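Long-range contact in peptidoglycan-binding domain 1 (Burkholderia, PDB 5NM7), which is a modular phage endolysin that probably binds bacterial peptidoglycan and cleaves it with a lysozyme-like muramidase domain: residues 73-87 and 205-219. Numbering follows the deposited sequence.
Sequences RHLTDADLQRAADRL and VSEAEQLEAFVRFVL. With GLY (glycine), chain E.
Glu212 OE2 accepts three N-H...O hydrogen bonds, all within salt bridges: NH1 of Arg86 at 2.9 Å and NH2 of Arg86 at 3.0 Å reach it on its syn side, and NE of Arg216 comes in at 2.7 Å on the anti side. Arg86 gets there by bending at chi2 (-76°) and chi3, which brings its guanidinium over to the carboxylate on helix 207-219; Val215 CG1 lies over one face of that group, while OE2 sits at its edge. The other carboxylate oxygen, Glu212 OE1, accepts a hydrogen bond from the amino N of a bound glycine at 2.8 Å. Deeper between the helices, Ala83 CB meets Val215 CG2 at 3.7 Å, and Leu211 CD2 packs against Leu75, Leu80 and Ala83. Beyond Arg86, Leu87 CD2 rests on Val215, Val218 and Leu219. At the N-terminal end Glu207 N donates to the backbone Arg73 O (2.7 Å), and Leu75 N to the side-chain Glu207 OE1 (2.8 Å) from above the carboxylate plane. Lys60, from the putative peptidoglycan-binding region, also makes a salt bridge with Glu207 OE1. Helices 77-87 and 207-219 run nearly parallel, 17° apart, and Asp79, Ala83, Arg86, Ala208, Leu211 and Glu212 together line an interhelical glycine pocket whose Arg86 and Glu212 also belong to a salt-bridge network with Arg216.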
loop_
_atom_site.group_PDB
_atom_site.type_symbol
_atom_site.label_atom_id
_atom_site.label_comp_id
_atom_site.label_asym_id
_atom_site.label_seq_id
_atom_site.Cartn_x
_atom_site.Cartn_y
_atom_site.Cartn_z
ATOM N N ARG A 73 -2.432 0.408 13.986
ATOM C CA ARG A 73 -2.762 1.037 12.667
ATOM C C ARG A 73 -2.311 0.172 11.492
ATOM O O ARG A 73 -2.687 0.454 10.330
ATOM C CB ARG A 73 -2.077 2.390 12.524
ATOM C CG ARG A 73 -2.659 3.467 13.435
ATOM C CD ARG A 73 -1.848 4.753 13.359
ATOM N NE ARG A 73 -0.650 4.665 14.193
ATOM C CZ ARG A 73 0.568 5.146 13.902
ATOM N NH1 ARG A 73 0.853 5.748 12.744
ATOM N NH2 ARG A 73 1.547 4.995 14.798
ATOM N N HIS A 74 -1.433 -0.797 11.743
ATOM C CA HIS A 74 -0.868 -1.583 10.624
ATOM C C HIS A 74 -1.782 -2.690 10.176
ATOM O O HIS A 74 -2.494 -3.317 10.948
ATOM C CB HIS A 74 0.512 -2.132 10.991
ATOM C CG HIS A 74 1.527 -1.052 11.135
ATOM N ND1 HIS A 74 2.774 -1.262 11.676
ATOM C CD2 HIS A 74 1.477 0.259 10.794
ATOM C CE1 HIS A 74 3.454 -0.126 11.652
ATOM N NE2 HIS A 74 2.694 0.807 11.114
ATOM N N LEU A 75 -1.718 -2.948 8.870
ATOM C CA LEU A 75 -2.480 -4.012 8.273
ATOM C C LEU A 75 -2.061 -5.361 8.823
ATOM O O LEU A 75 -0.885 -5.593 9.100
ATOM C CB LEU A 75 -2.259 -3.989 6.742
ATOM C CG LEU A 75 -3.357 -4.520 5.859
ATOM C CD1 LEU A 75 -4.603 -3.635 5.977
ATOM C CD2 LEU A 75 -2.887 -4.613 4.418
ATOM N N THR A 76 -3.032 -6.252 8.976
ATOM C CA THR A 76 -2.803 -7.653 9.385
ATOM C C THR A 76 -3.185 -8.658 8.285
ATOM O O THR A 76 -3.904 -8.310 7.362
ATOM C CB THR A 76 -3.617 -7.968 10.643
ATOM O OG1 THR A 76 -5.012 -8.077 10.300
ATOM C CG2 THR A 76 -3.451 -6.879 11.734
ATOM N N ASP A 77 -2.758 -9.914 8.429
ATOM C CA ASP A 77 -3.208 -11.013 7.556
ATOM C C ASP A 77 -4.717 -11.084 7.464
ATOM O O ASP A 77 -5.275 -11.293 6.376
ATOM C CB ASP A 77 -2.752 -12.391 8.062
ATOM C CG ASP A 77 -1.436 -12.801 7.524
ATOM O OD1 ASP A 77 -0.916 -12.151 6.577
ATOM O OD2 ASP A 77 -0.906 -13.809 8.065
ATOM N N ALA A 78 -5.375 -10.910 8.614
ATOM C CA ALA A 78 -6.823 -11.007 8.681
ATOM C C ALA A 78 -7.490 -9.927 7.845
ATOM O O ALA A 78 -8.553 -10.179 7.259
ATOM C CB ALA A 78 -7.332 -10.939 10.110
ATOM N N ASP A 79 -6.909 -8.731 7.794
ATOM C CA ASP A 79 -7.426 -7.707 6.889
ATOM C C ASP A 79 -7.362 -8.152 5.433
ATOM O O ASP A 79 -8.269 -7.826 4.656
ATOM C CB ASP A 79 -6.677 -6.385 7.029
ATOM C CG ASP A 79 -6.800 -5.785 8.408
ATOM O OD1 ASP A 79 -7.946 -5.773 8.965
ATOM O OD2 ASP A 79 -5.753 -5.333 8.929
ATOM N N LEU A 80 -6.289 -8.847 5.047
ATOM C CA LEU A 80 -6.175 -9.327 3.652
ATOM C C LEU A 80 -7.209 -10.389 3.359
ATOM O O LEU A 80 -7.787 -10.408 2.254
ATOM C CB LEU A 80 -4.760 -9.849 3.341
ATOM C CG LEU A 80 -3.689 -8.745 3.428
ATOM C CD1 LEU A 80 -2.321 -9.350 3.113
ATOM C CD2 LEU A 80 -3.957 -7.567 2.517
ATOM N N GLN A 81 -7.461 -11.279 4.328
ATOM C CA GLN A 81 -8.520 -12.275 4.166
ATOM C C GLN A 81 -9.870 -11.605 4.012
ATOM O O GLN A 81 -10.658 -11.969 3.106
ATOM C CB GLN A 81 -8.552 -13.288 5.313
ATOM C CG GLN A 81 -9.628 -14.372 5.162
ATOM C CD GLN A 81 -9.394 -15.280 3.967
ATOM O OE1 GLN A 81 -8.478 -16.084 3.977
ATOM N NE2 GLN A 81 -10.237 -15.174 2.942
ATOM N N ARG A 82 -10.136 -10.575 4.817
ATOM C CA ARG A 82 -11.397 -9.838 4.665
ATOM C C ARG A 82 -11.525 -9.188 3.286
ATOM O O ARG A 82 -12.617 -9.217 2.673
ATOM C CB ARG A 82 -11.600 -8.827 5.787
ATOM C CG ARG A 82 -12.035 -9.489 7.065
ATOM C CD ARG A 82 -12.268 -8.471 8.148
ATOM N NE ARG A 82 -11.041 -7.874 8.727
ATOM C CZ ARG A 82 -10.355 -8.385 9.777
ATOM N NH1 ARG A 82 -10.736 -9.509 10.401
ATOM N NH2 ARG A 82 -9.282 -7.744 10.239
ATOM N N ALA A 83 -10.430 -8.604 2.796
ATOM C CA ALA A 83 -10.413 -8.021 1.468
ATOM C C ALA A 83 -10.675 -9.070 0.386
ATOM O O ALA A 83 -11.441 -8.810 -0.559
ATOM C CB ALA A 83 -9.107 -7.263 1.215
ATOM N N ALA A 84 -10.087 -10.260 0.530
ATOM C CA ALA A 84 -10.329 -11.354 -0.422
ATOM C C ALA A 84 -11.804 -11.744 -0.461
ATOM O O ALA A 84 -12.395 -11.936 -1.526
ATOM C CB ALA A 84 -9.474 -12.572 -0.089
ATOM N N ASP A 85 -12.411 -11.826 0.714
ATOM C CA ASP A 85 -13.856 -12.071 0.807
ATOM C C ASP A 85 -14.690 -10.973 0.178
ATOM O O ASP A 85 -15.652 -11.267 -0.560
ATOM C CB ASP A 85 -14.265 -12.283 2.247
ATOM C CG ASP A 85 -13.619 -13.533 2.870
ATOM O OD1 ASP A 85 -13.138 -14.418 2.129
ATOM O OD2 ASP A 85 -13.610 -13.624 4.099
ATOM N N ARG A 86 -14.350 -9.713 0.460
ATOM C CA ARG A 86 -15.051 -8.596 -0.136
ATOM C C ARG A 86 -15.013 -8.589 -1.654
ATOM O O ARG A 86 -15.995 -8.194 -2.311
ATOM C CB ARG A 86 -14.523 -7.251 0.387
ATOM C CG ARG A 86 -14.878 -6.954 1.810
ATOM C CD ARG A 86 -16.345 -6.540 1.894
ATOM N NE ARG A 86 -16.620 -5.386 1.053
ATOM C CZ ARG A 86 -16.226 -4.170 1.356
ATOM N NH1 ARG A 86 -15.584 -3.981 2.492
ATOM N NH2 ARG A 86 -16.503 -3.148 0.561
ATOM N N LEU A 87 -13.851 -8.933 -2.204
ATOM C CA LEU A 87 -13.620 -8.894 -3.642
ATOM C C LEU A 87 -14.015 -10.166 -4.371
ATOM O O LEU A 87 -14.128 -10.136 -5.596
ATOM C CB LEU A 87 -12.134 -8.605 -3.927
ATOM C CG LEU A 87 -11.640 -7.225 -3.483
ATOM C CD1 LEU A 87 -10.137 -7.221 -3.441
ATOM C CD2 LEU A 87 -12.125 -6.163 -4.417
ATOM N N VAL A 205 -7.237 6.732 10.154
ATOM C CA VAL A 205 -7.463 5.794 11.232
ATOM C C VAL A 205 -6.500 4.621 11.168
ATOM O O VAL A 205 -5.827 4.287 12.146
ATOM C CB VAL A 205 -8.916 5.278 11.227
ATOM C CG1 VAL A 205 -9.119 4.108 12.196
ATOM C CG2 VAL A 205 -9.865 6.422 11.577
ATOM N N SER A 206 -6.412 3.954 10.015
ATOM C CA SER A 206 -5.631 2.724 9.968
ATOM C C SER A 206 -5.367 2.291 8.540
ATOM O O SER A 206 -6.038 2.751 7.603
ATOM C CB SER A 206 -6.361 1.586 10.647
ATOM O OG SER A 206 -7.544 1.239 9.931
ATOM N N GLU A 207 -4.386 1.401 8.406
ATOM C CA GLU A 207 -4.105 0.813 7.085
ATOM C C GLU A 207 -5.275 -0.049 6.621
ATOM O O GLU A 207 -5.534 -0.150 5.414
ATOM C CB GLU A 207 -2.848 -0.015 7.117
ATOM C CG GLU A 207 -1.619 0.869 7.203
ATOM C CD GLU A 207 -0.316 0.090 7.156
ATOM O OE1 GLU A 207 -0.378 -1.160 7.142
ATOM O OE2 GLU A 207 0.748 0.753 7.138
ATOM N N ALA A 208 -5.978 -0.667 7.561
ATOM C CA ALA A 208 -7.197 -1.405 7.217
ATOM C C ALA A 208 -8.223 -0.538 6.478
ATOM O O ALA A 208 -8.818 -0.977 5.505
ATOM C CB ALA A 208 -7.801 -2.039 8.464
ATOM N N GLU A 209 -8.419 0.710 6.939
ATOM C CA GLU A 209 -9.305 1.621 6.248
ATOM C C GLU A 209 -8.766 2.002 4.877
ATOM O O GLU A 209 -9.522 2.159 3.932
ATOM C CB GLU A 209 -9.578 2.883 7.073
ATOM C CG GLU A 209 -10.427 2.615 8.304
ATOM C CD GLU A 209 -11.876 2.218 7.957
ATOM O OE1 GLU A 209 -12.372 2.651 6.908
ATOM O OE2 GLU A 209 -12.544 1.495 8.733
ATOM N N GLN A 210 -7.452 2.123 4.776
ATOM C CA GLN A 210 -6.806 2.452 3.512
ATOM C C GLN A 210 -6.970 1.311 2.509
ATOM O O GLN A 210 -7.209 1.566 1.333
ATOM C CB GLN A 210 -5.353 2.747 3.769
ATOM C CG GLN A 210 -5.190 3.985 4.612
ATOM C CD GLN A 210 -3.743 4.238 4.974
ATOM O OE1 GLN A 210 -2.848 3.537 4.524
ATOM N NE2 GLN A 210 -3.515 5.280 5.752
ATOM N N LEU A 211 -6.839 0.087 2.988
ATOM C CA LEU A 211 -7.126 -1.115 2.161
ATOM C C LEU A 211 -8.608 -1.168 1.771
ATOM O O LEU A 211 -8.923 -1.555 0.654
ATOM C CB LEU A 211 -6.779 -2.394 2.875
ATOM C CG LEU A 211 -7.099 -3.746 2.198
ATOM C CD1 LEU A 211 -6.379 -3.899 0.872
ATOM C CD2 LEU A 211 -6.747 -4.873 3.133
ATOM N N GLU A 212 -9.502 -0.785 2.685
ATOM C CA GLU A 212 -10.952 -0.767 2.391
ATOM C C GLU A 212 -11.227 0.167 1.227
ATOM O O GLU A 212 -12.043 -0.157 0.370
ATOM C CB GLU A 212 -11.772 -0.388 3.637
ATOM C CG GLU A 212 -13.279 -0.158 3.433
ATOM C CD GLU A 212 -14.039 -1.353 2.923
ATOM O OE1 GLU A 212 -13.568 -2.520 2.953
ATOM O OE2 GLU A 212 -15.175 -1.152 2.420
ATOM N N ALA A 213 -10.531 1.318 1.174
ATOM C CA ALA A 213 -10.647 2.213 0.048
ATOM C C ALA A 213 -10.237 1.554 -1.241
ATOM O O ALA A 213 -10.953 1.668 -2.288
ATOM C CB ALA A 213 -9.886 3.494 0.244
ATOM N N PHE A 214 -9.130 0.839 -1.189
ATOM C CA PHE A 214 -8.695 0.059 -2.368
ATOM C C PHE A 214 -9.742 -0.960 -2.784
ATOM O O PHE A 214 -10.066 -1.053 -3.965
ATOM C CB PHE A 214 -7.338 -0.613 -2.124
ATOM C CG PHE A 214 -6.961 -1.660 -3.145
ATOM C CD1 PHE A 214 -6.293 -1.302 -4.298
ATOM C CD2 PHE A 214 -7.272 -2.986 -2.944
ATOM C CE1 PHE A 214 -5.959 -2.236 -5.238
ATOM C CE2 PHE A 214 -6.944 -3.937 -3.900
ATOM C CZ PHE A 214 -6.277 -3.553 -5.033
ATOM N N VAL A 215 -10.265 -1.704 -1.826
ATOM C CA VAL A 215 -11.306 -2.711 -2.118
ATOM C C VAL A 215 -12.487 -2.036 -2.810
ATOM O O VAL A 215 -12.970 -2.503 -3.860
ATOM C CB VAL A 215 -11.746 -3.423 -0.840
ATOM C CG1 VAL A 215 -13.022 -4.213 -1.037
ATOM C CG2 VAL A 215 -10.628 -4.340 -0.360
ATOM N N ARG A 216 -12.963 -0.937 -2.233
ATOM C CA ARG A 216 -14.092 -0.217 -2.860
ATOM C C ARG A 216 -13.758 0.284 -4.252
ATOM O O ARG A 216 -14.621 0.248 -5.141
ATOM C CB ARG A 216 -14.586 0.911 -1.975
ATOM C CG ARG A 216 -15.140 0.436 -0.630
ATOM C CD ARG A 216 -15.485 1.659 0.197
ATOM N NE ARG A 216 -15.970 1.325 1.535
ATOM C CZ ARG A 216 -16.689 2.154 2.308
ATOM N NH1 ARG A 216 -17.047 3.354 1.874
ATOM N NH2 ARG A 216 -17.062 1.754 3.533
ATOM N N PHE A 217 -12.530 0.772 -4.440
ATOM C CA PHE A 217 -12.050 1.293 -5.703
ATOM C C PHE A 217 -12.109 0.228 -6.776
ATOM O O PHE A 217 -12.613 0.472 -7.883
ATOM C CB PHE A 217 -10.633 1.804 -5.559
ATOM C CG PHE A 217 -10.043 2.344 -6.813
ATOM C CD1 PHE A 217 -9.122 1.597 -7.516
ATOM C CD2 PHE A 217 -10.345 3.621 -7.273
ATOM C CE1 PHE A 217 -8.556 2.118 -8.656
ATOM C CE2 PHE A 217 -9.789 4.146 -8.421
ATOM C CZ PHE A 217 -8.874 3.374 -9.130
ATOM N N VAL A 218 -11.655 -0.956 -6.413
ATOM C CA VAL A 218 -11.660 -2.086 -7.346
ATOM C C VAL A 218 -13.095 -2.532 -7.621
ATOM O O VAL A 218 -13.455 -2.777 -8.784
ATOM C CB VAL A 218 -10.789 -3.232 -6.870
ATOM C CG1 VAL A 218 -10.860 -4.400 -7.832
ATOM C CG2 VAL A 218 -9.329 -2.766 -6.782
ATOM N N LEU A 219 -13.905 -2.619 -6.577
ATOM C CA LEU A 219 -15.315 -2.986 -6.735
ATOM C C LEU A 219 -16.065 -2.038 -7.659
ATOM O O LEU A 219 -17.007 -2.466 -8.354
ATOM C CB LEU A 219 -16.017 -3.104 -5.390
ATOM C CG LEU A 219 -15.684 -4.297 -4.497
ATOM C CD1 LEU A 219 -16.294 -4.184 -3.125
ATOM C CD2 LEU A 219 -16.079 -5.618 -5.140
HETATM N N GLY E . -12.002 -4.800 3.442
HETATM C CA GLY E . -10.546 -4.508 3.678
HETATM C C GLY E . -10.269 -4.105 5.105
HETATM O O GLY E . -11.221 -4.113 5.878
HETATM O OXT GLY E . -9.131 -3.804 5.533
HETATM O O HOH W 1 -5.111 -1.564 10.230
HETATM O O HOH W 2 1.174 -4.147 7.739
#